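Local atomic coordinates of paenibacillus xanthan lyase (Paenibacillus, PDB entry 6F2P), a protein that cleaves the polysaccharide xanthan by a lyase reaction and is built in part from domains of polysaccharide lyase family 8. Residues Y74-T85 against A133-E144. Sequence-based numbering, arbitrary orientation.
Sequences YRHLYDMALAYT and ALNDIVALMYTE
Leu140 is the main bump: its side chain drops as a knob into the hole formed by Tyr78, Ala81, Leu82 and Thr85, with CD1 3.4 Å from Tyr78 CE1 and CD2 turned to Thr85. The small Ala81 is one wall of that hollow, and its methyl also meets Met141, whose CG lies 3.9 Å from Ala81 CB. One turn back, Ile137 reaches across the groove; with CG1 anti to its own carbonyl carbon (chi1 -65°), its CD1 comes 3.6 Å from Leu77 CB and also meets the Tyr74 ring. At the N-terminal end of the pairing, the CB atoms of Tyr74 and Ala133 lie 3.6 Å apart, and Leu134 CB sits over the centre of one Tyr74 ring face, a CH-pi contact. The ring of Tyr78 also borders Asp136 CB, while the carboxylate of Asp136 is hydrogen-bonded to Tyr13. At the other end the curled Met141 chain brings SD obliquely to Tyr84 at 3.5 Å from CD2, a Met-aromatic contact; Glu144 CG approaches the ring edge. An alanine in place of Tyr84 removes the ring, and a gap would probably open beside Met141 SD and Glu144 CG, leaving the thioether freer to turn. Segments 74-85 and 133-141 run at 22° in the same general direction, axes 8.8 Å apart at closest approach, within the alpha-helical N-terminal domain; helix 95-111 packs against both, touching Tyr74, Tyr84 and Ile137. No hydrogen bond links the two segments, and Glu144 finds its salt bridge with Lys98, so cohesion here rests on apolar fit, one CH-pi contact and a sulfur beside Tyr84.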
ATOM      1  N   TYR A  74     -18.468 -36.765 -15.143  1.00 17.37           N
ATOM      2  CA  TYR A  74     -17.126 -37.280 -14.874  1.00 12.55           C
ATOM      3  C   TYR A  74     -16.777 -37.227 -13.393  1.00 13.07           C
ATOM      4  O   TYR A  74     -16.041 -38.077 -12.902  1.00 14.66           O
ATOM      5  CB  TYR A  74     -16.064 -36.557 -15.690  1.00 13.48           C
ATOM      6  CG  TYR A  74     -15.943 -37.033 -17.118  1.00 12.75           C
ATOM      7  CD1 TYR A  74     -15.788 -38.379 -17.417  1.00 12.05           C
ATOM      8  CD2 TYR A  74     -15.982 -36.131 -18.173  1.00 12.38           C
ATOM      9  CE1 TYR A  74     -15.677 -38.816 -18.739  1.00 11.03           C
ATOM     10  CE2 TYR A  74     -15.872 -36.554 -19.485  1.00 12.71           C
ATOM     11  CZ  TYR A  74     -15.722 -37.894 -19.764  1.00 12.40           C
ATOM     12  OH  TYR A  74     -15.614 -38.302 -21.074  1.00 15.46           O
ATOM     13  N   ARG A  75     -17.302 -36.243 -12.671  1.00 12.53           N
ATOM     14  CA  ARG A  75     -17.078 -36.226 -11.227  1.00 15.72           C
ATOM     15  C   ARG A  75     -17.779 -37.408 -10.560  1.00 20.37           C
ATOM     16  O   ARG A  75     -17.207 -38.064  -9.681  1.00 22.58           O
ATOM     17  CB  ARG A  75     -17.496 -34.892 -10.600  1.00 14.49           C
ATOM     18  CG  ARG A  75     -16.648 -33.734 -11.076  1.00 24.04           C
ATOM     19  CD  ARG A  75     -16.909 -32.423 -10.352  1.00 25.73           C
ATOM     20  NE  ARG A  75     -15.849 -31.468 -10.673  1.00 34.93           N
ATOM     21  CZ  ARG A  75     -15.775 -30.223 -10.213  1.00 37.22           C
ATOM     22  NH1 ARG A  75     -16.711 -29.756  -9.397  1.00 32.55           N
ATOM     23  NH2 ARG A  75     -14.755 -29.444 -10.572  1.00 30.47           N
ATOM     24  N   HIS A  76     -19.009 -37.688 -10.988  1.00 19.48           N
ATOM     25  CA  HIS A  76     -19.739 -38.847 -10.480  1.00 21.72           C
ATOM     26  C   HIS A  76     -18.953 -40.127 -10.741  1.00 20.13           C
ATOM     27  O   HIS A  76     -18.733 -40.918  -9.814  1.00 18.20           O
ATOM     28  CB  HIS A  76     -21.128 -38.936 -11.098  1.00 16.97           C
ATOM     29  CG  HIS A  76     -22.047 -37.842 -10.667  1.00 21.88           C
ATOM     30  ND1 HIS A  76     -21.738 -36.973  -9.646  1.00 26.83           N
ATOM     31  CD2 HIS A  76     -23.272 -37.472 -11.117  1.00 23.22           C
ATOM     32  CE1 HIS A  76     -22.732 -36.107  -9.487  1.00 23.97           C
ATOM     33  NE2 HIS A  76     -23.671 -36.398 -10.369  1.00 19.49           N
ATOM     34  N   LEU A  77     -18.523 -40.317 -11.992  1.00 14.66           N
ATOM     35  CA  LEU A  77     -17.638 -41.430 -12.355  1.00 16.17           C
ATOM     36  C   LEU A  77     -16.357 -41.469 -11.514  1.00 18.36           C
ATOM     37  O   LEU A  77     -15.930 -42.536 -11.065  1.00 20.93           O
ATOM     38  CB  LEU A  77     -17.285 -41.386 -13.841  1.00 13.81           C
ATOM     39  CG  LEU A  77     -18.417 -41.782 -14.788  1.00 16.45           C
ATOM     40  CD1 LEU A  77     -18.052 -41.463 -16.223  1.00 12.92           C
ATOM     41  CD2 LEU A  77     -18.748 -43.264 -14.631  1.00 16.49           C
ATOM     42  N   TYR A  78     -15.755 -40.309 -11.282  1.00 15.82           N
ATOM     43  CA  TYR A  78     -14.575 -40.261 -10.439  1.00 15.77           C
ATOM     44  C   TYR A  78     -14.839 -40.794  -9.030  1.00 16.38           C
ATOM     45  O   TYR A  78     -14.026 -41.545  -8.481  1.00 12.06           O
ATOM     46  CB  TYR A  78     -13.993 -38.852 -10.348  1.00 16.85           C
ATOM     47  CG  TYR A  78     -12.862 -38.799  -9.353  1.00 18.29           C
ATOM     48  CD1 TYR A  78     -11.616 -39.334  -9.662  1.00 17.15           C
ATOM     49  CD2 TYR A  78     -13.049 -38.264  -8.089  1.00 17.49           C
ATOM     50  CE1 TYR A  78     -10.582 -39.315  -8.742  1.00 18.00           C
ATOM     51  CE2 TYR A  78     -12.015 -38.241  -7.158  1.00 19.30           C
ATOM     52  CZ  TYR A  78     -10.785 -38.767  -7.492  1.00 20.81           C
ATOM     53  OH  TYR A  78      -9.756 -38.738  -6.578  1.00 24.77           O
ATOM     54  N   ASP A  79     -15.960 -40.389  -8.439  1.00 20.51           N
ATOM     55  CA  ASP A  79     -16.280 -40.804  -7.072  1.00 22.65           C
ATOM     56  C   ASP A  79     -16.358 -42.316  -6.984  1.00 17.97           C
ATOM     57  O   ASP A  79     -15.863 -42.907  -6.030  1.00 18.42           O
ATOM     58  CB  ASP A  79     -17.593 -40.183  -6.582  1.00 21.52           C
ATOM     59  CG  ASP A  79     -17.464 -38.697  -6.284  1.00 27.38           C
ATOM     60  OD1 ASP A  79     -16.324 -38.224  -6.088  1.00 25.30           O
ATOM     61  OD2 ASP A  79     -18.502 -38.001  -6.238  1.00 28.02           O
ATOM     62  N   MET A  80     -16.973 -42.931  -7.993  1.00 19.22           N
ATOM     63  CA  MET A  80     -17.122 -44.384  -8.054  1.00 20.54           C
ATOM     64  C   MET A  80     -15.756 -45.047  -8.208  1.00 18.75           C
ATOM     65  O   MET A  80     -15.418 -45.988  -7.480  1.00 17.59           O
ATOM     66  CB  MET A  80     -18.053 -44.777  -9.209  1.00 13.65           C
ATOM     67  CG  MET A  80     -19.472 -44.258  -9.049  1.00 16.66           C
ATOM     68  SD  MET A  80     -20.462 -44.309 -10.568  1.00 22.20           S
ATOM     69  CE  MET A  80     -20.570 -46.074 -10.856  1.00 17.10           C
ATOM     70  N   ALA A  81     -14.979 -44.541  -9.158  1.00 17.08           N
ATOM     71  CA  ALA A  81     -13.607 -44.994  -9.365  1.00 16.79           C
ATOM     72  C   ALA A  81     -12.777 -44.890  -8.080  1.00 16.29           C
ATOM     73  O   ALA A  81     -11.948 -45.755  -7.795  1.00 18.47           O
ATOM     74  CB  ALA A  81     -12.960 -44.202 -10.501  1.00 12.17           C
ATOM     75  N   LEU A  82     -13.020 -43.842  -7.298  1.00 14.87           N
ATOM     76  CA  LEU A  82     -12.292 -43.634  -6.060  1.00 16.25           C
ATOM     77  C   LEU A  82     -12.555 -44.765  -5.073  1.00 18.80           C
ATOM     78  O   LEU A  82     -11.618 -45.358  -4.537  1.00 22.05           O
ATOM     79  CB  LEU A  82     -12.650 -42.286  -5.428  1.00 19.28           C
ATOM     80  CG  LEU A  82     -11.842 -41.866  -4.187  1.00 22.29           C
ATOM     81  CD1 LEU A  82     -10.341 -41.823  -4.464  1.00 18.17           C
ATOM     82  CD2 LEU A  82     -12.301 -40.523  -3.646  1.00 14.83           C
ATOM     83  N   ALA A  83     -13.824 -45.062  -4.821  1.00 20.34           N
ATOM     84  CA  ALA A  83     -14.162 -46.152  -3.908  1.00 23.87           C
ATOM     85  C   ALA A  83     -13.642 -47.469  -4.469  1.00 20.12           C
ATOM     86  O   ALA A  83     -13.152 -48.320  -3.728  1.00 16.89           O
ATOM     87  CB  ALA A  83     -15.660 -46.227  -3.667  1.00 15.33           C
ATOM     88  N   TYR A  84     -13.751 -47.621  -5.784  1.00 18.55           N
ATOM     89  CA  TYR A  84     -13.273 -48.822  -6.440  1.00 20.31           C
ATOM     90  C   TYR A  84     -11.820 -49.122  -6.094  1.00 26.53           C
ATOM     91  O   TYR A  84     -11.443 -50.289  -5.952  1.00 26.16           O
ATOM     92  CB  TYR A  84     -13.427 -48.720  -7.956  1.00 18.45           C
ATOM     93  CG  TYR A  84     -12.848 -49.917  -8.659  1.00 22.72           C
ATOM     94  CD1 TYR A  84     -13.494 -51.146  -8.613  1.00 27.06           C
ATOM     95  CD2 TYR A  84     -11.645 -49.830  -9.351  1.00 24.28           C
ATOM     96  CE1 TYR A  84     -12.965 -52.257  -9.249  1.00 28.41           C
ATOM     97  CE2 TYR A  84     -11.108 -50.935  -9.989  1.00 31.28           C
ATOM     98  CZ  TYR A  84     -11.776 -52.148  -9.930  1.00 29.67           C
ATOM     99  OH  TYR A  84     -11.258 -53.252 -10.556  1.00 36.30           O
ATOM    100  N   THR A  85     -11.015 -48.069  -5.942  1.00 21.38           N
ATOM    101  CA  THR A  85      -9.575 -48.230  -5.750  1.00 16.30           C
ATOM    102  C   THR A  85      -9.105 -47.885  -4.344  1.00 19.22           C
ATOM    103  O   THR A  85      -7.910 -47.881  -4.076  1.00 23.45           O
ATOM    104  CB  THR A  85      -8.784 -47.348  -6.725  1.00 17.05           C
ATOM    105  OG1 THR A  85      -9.138 -45.978  -6.518  1.00 18.90           O
ATOM    106  CG2 THR A  85      -9.104 -47.713  -8.152  1.00 17.43           C
ATOM    107  N   ALA A 133     -11.370 -34.206 -14.476  1.00 17.36           N
ATOM    108  CA  ALA A 133     -12.012 -35.327 -13.811  1.00 16.91           C
ATOM    109  C   ALA A 133     -11.741 -36.621 -14.578  1.00 16.74           C
ATOM    110  O   ALA A 133     -11.552 -37.683 -13.982  1.00 15.70           O
ATOM    111  CB  ALA A 133     -13.509 -35.067 -13.666  1.00 14.21           C
ATOM    112  N   LEU A 134     -11.716 -36.522 -15.905  1.00 13.19           N
ATOM    113  CA  LEU A 134     -11.370 -37.664 -16.742  1.00 13.00           C
ATOM    114  C   LEU A 134      -9.929 -38.120 -16.481  1.00 18.46           C
ATOM    115  O   LEU A 134      -9.671 -39.321 -16.381  1.00 21.42           O
ATOM    116  CB  LEU A 134     -11.595 -37.341 -18.222  1.00 11.21           C
ATOM    117  CG  LEU A 134     -11.356 -38.461 -19.236  1.00 14.52           C
ATOM    118  CD1 LEU A 134     -11.987 -39.756 -18.784  1.00 10.98           C
ATOM    119  CD2 LEU A 134     -11.881 -38.065 -20.610  1.00 12.06           C
ATOM    120  N   ASN A 135      -9.003 -37.167 -16.357  1.00 14.18           N
ATOM    121  CA  ASN A 135      -7.622 -37.483 -15.994  1.00 16.03           C
ATOM    122  C   ASN A 135      -7.555 -38.286 -14.707  1.00 16.47           C
ATOM    123  O   ASN A 135      -6.814 -39.260 -14.594  1.00 16.89           O
ATOM    124  CB  ASN A 135      -6.794 -36.214 -15.809  1.00 15.88           C
ATOM    125  CG  ASN A 135      -6.189 -35.724 -17.094  1.00 18.15           C
ATOM    126  OD1 ASN A 135      -5.995 -36.502 -18.031  1.00 19.32           O
ATOM    127  ND2 ASN A 135      -5.882 -34.422 -17.153  1.00 16.21           N
ATOM    128  N   ASP A 136      -8.336 -37.863 -13.725  1.00 15.96           N
ATOM    129  CA  ASP A 136      -8.300 -38.502 -12.423  1.00 18.50           C
ATOM    130  C   ASP A 136      -8.862 -39.920 -12.476  1.00 21.82           C
ATOM    131  O   ASP A 136      -8.274 -40.842 -11.912  1.00 23.01           O
ATOM    132  CB  ASP A 136      -9.030 -37.643 -11.391  1.00 20.81           C
ATOM    133  CG  ASP A 136      -8.306 -36.338 -11.110  1.00 23.56           C
ATOM    134  OD1 ASP A 136      -7.214 -36.123 -11.689  1.00 21.88           O
ATOM    135  OD2 ASP A 136      -8.817 -35.537 -10.302  1.00 28.20           O
ATOM    136  N   ILE A 137      -9.989 -40.088 -13.164  1.00 18.20           N
ATOM    137  CA  ILE A 137     -10.569 -41.404 -13.363  1.00 15.04           C
ATOM    138  C   ILE A 137      -9.548 -42.335 -13.991  1.00 17.40           C
ATOM    139  O   ILE A 137      -9.250 -43.399 -13.443  1.00 16.53           O
ATOM    140  CB  ILE A 137     -11.802 -41.346 -14.270  1.00 19.17           C
ATOM    141  CG1 ILE A 137     -12.914 -40.554 -13.587  1.00 17.43           C
ATOM    142  CG2 ILE A 137     -12.281 -42.766 -14.624  1.00 12.87           C
ATOM    143  CD1 ILE A 137     -14.011 -40.134 -14.526  1.00 17.13           C
ATOM    144  N   VAL A 138      -9.005 -41.920 -15.131  1.00 14.56           N
ATOM    145  CA  VAL A 138      -8.012 -42.713 -15.839  1.00 17.36           C
ATOM    146  C   VAL A 138      -6.804 -43.037 -14.958  1.00 18.70           C
ATOM    147  O   VAL A 138      -6.235 -44.121 -15.054  1.00 23.32           O
ATOM    148  CB  VAL A 138      -7.561 -42.016 -17.130  1.00 18.25           C
ATOM    149  CG1 VAL A 138      -6.415 -42.778 -17.785  1.00 11.88           C
ATOM    150  CG2 VAL A 138      -8.742 -41.893 -18.093  1.00 16.08           C
ATOM    151  N   ALA A 139      -6.422 -42.116 -14.083  1.00 15.60           N
ATOM    152  CA  ALA A 139      -5.294 -42.380 -13.196  1.00 18.09           C
ATOM    153  C   ALA A 139      -5.600 -43.569 -12.288  1.00 21.04           C
ATOM    154  O   ALA A 139      -4.787 -44.483 -12.142  1.00 26.63           O
ATOM    155  CB  ALA A 139      -4.943 -41.139 -12.379  1.00 15.44           C
ATOM    156  N   LEU A 140      -6.790 -43.563 -11.702  1.00 17.24           N
ATOM    157  CA  LEU A 140      -7.197 -44.627 -10.798  1.00 18.68           C
ATOM    158  C   LEU A 140      -7.408 -45.957 -11.522  1.00 22.67           C
ATOM    159  O   LEU A 140      -7.056 -47.013 -11.006  1.00 25.04           O
ATOM    160  CB  LEU A 140      -8.487 -44.234 -10.078  1.00 17.12           C
ATOM    161  CG  LEU A 140      -8.432 -42.980  -9.210  1.00 16.27           C
ATOM    162  CD1 LEU A 140      -9.814 -42.632  -8.696  1.00 13.67           C
ATOM    163  CD2 LEU A 140      -7.459 -43.170  -8.050  1.00 14.59           C
ATOM    164  N   MET A 141      -7.984 -45.896 -12.718  1.00 20.34           N
ATOM    165  CA  MET A 141      -8.488 -47.083 -13.391  1.00 15.16           C
ATOM    166  C   MET A 141      -7.524 -47.631 -14.445  1.00 26.83           C
ATOM    167  O   MET A 141      -7.836 -48.603 -15.146  1.00 28.36           O
ATOM    168  CB  MET A 141      -9.826 -46.754 -14.050  1.00 17.13           C
ATOM    169  CG  MET A 141     -10.902 -46.277 -13.091  1.00 20.59           C
ATOM    170  SD  MET A 141     -11.481 -47.577 -11.985  1.00 23.09           S
ATOM    171  CE  MET A 141     -12.061 -48.776 -13.193  1.00 19.58           C
ATOM    172  N   TYR A 142      -6.356 -47.003 -14.539  1.00 25.30           N
ATOM    173  CA  TYR A 142      -5.369 -47.271 -15.584  1.00 22.81           C
ATOM    174  C   TYR A 142      -5.115 -48.753 -15.892  1.00 25.20           C
ATOM    175  O   TYR A 142      -5.223 -49.194 -17.039  1.00 21.54           O
ATOM    176  CB  TYR A 142      -4.053 -46.596 -15.201  1.00 24.39           C
ATOM    177  CG  TYR A 142      -3.134 -46.334 -16.365  1.00 23.39           C
ATOM    178  CD1 TYR A 142      -3.311 -45.221 -17.171  1.00 23.33           C
ATOM    179  CD2 TYR A 142      -2.079 -47.191 -16.650  1.00 22.38           C
ATOM    180  CE1 TYR A 142      -2.464 -44.968 -18.242  1.00 28.28           C
ATOM    181  CE2 TYR A 142      -1.225 -46.947 -17.720  1.00 25.31           C
ATOM    182  CZ  TYR A 142      -1.425 -45.835 -18.513  1.00 29.65           C
ATOM    183  OH  TYR A 142      -0.580 -45.586 -19.574  1.00 38.56           O
ATOM    184  N   THR A 143      -4.777 -49.513 -14.857  1.00 22.41           N
ATOM    185  CA  THR A 143      -4.454 -50.926 -15.008  1.00 23.42           C
ATOM    186  C   THR A 143      -5.655 -51.786 -15.429  1.00 30.91           C
ATOM    187  O   THR A 143      -5.490 -52.943 -15.837  1.00 31.34           O
ATOM    188  CB  THR A 143      -3.892 -51.484 -13.700  1.00 21.93           C
ATOM    189  OG1 THR A 143      -4.860 -51.307 -12.661  1.00 33.59           O
ATOM    190  CG2 THR A 143      -2.629 -50.750 -13.321  1.00 22.31           C
ATOM    191  N   GLU A 144      -6.855 -51.225 -15.324  1.00 24.46           N
ATOM    192  CA  GLU A 144      -8.064 -51.948 -15.680  1.00 22.03           C
ATOM    193  C   GLU A 144      -8.538 -51.566 -17.068  1.00 22.81           C
ATOM    194  O   GLU A 144      -9.590 -52.021 -17.516  1.00 32.49           O
ATOM    195  CB  GLU A 144      -9.169 -51.653 -14.669  1.00 26.30           C
ATOM    196  CG  GLU A 144      -8.765 -51.925 -13.232  1.00 27.64           C
ATOM    197  CD  GLU A 144      -8.688 -53.404 -12.925  1.00 41.56           C
ATOM    198  OE1 GLU A 144      -9.255 -54.213 -13.698  1.00 37.00           O
ATOM    199  OE2 GLU A 144      -8.061 -53.760 -11.906  1.00 53.76           O
TER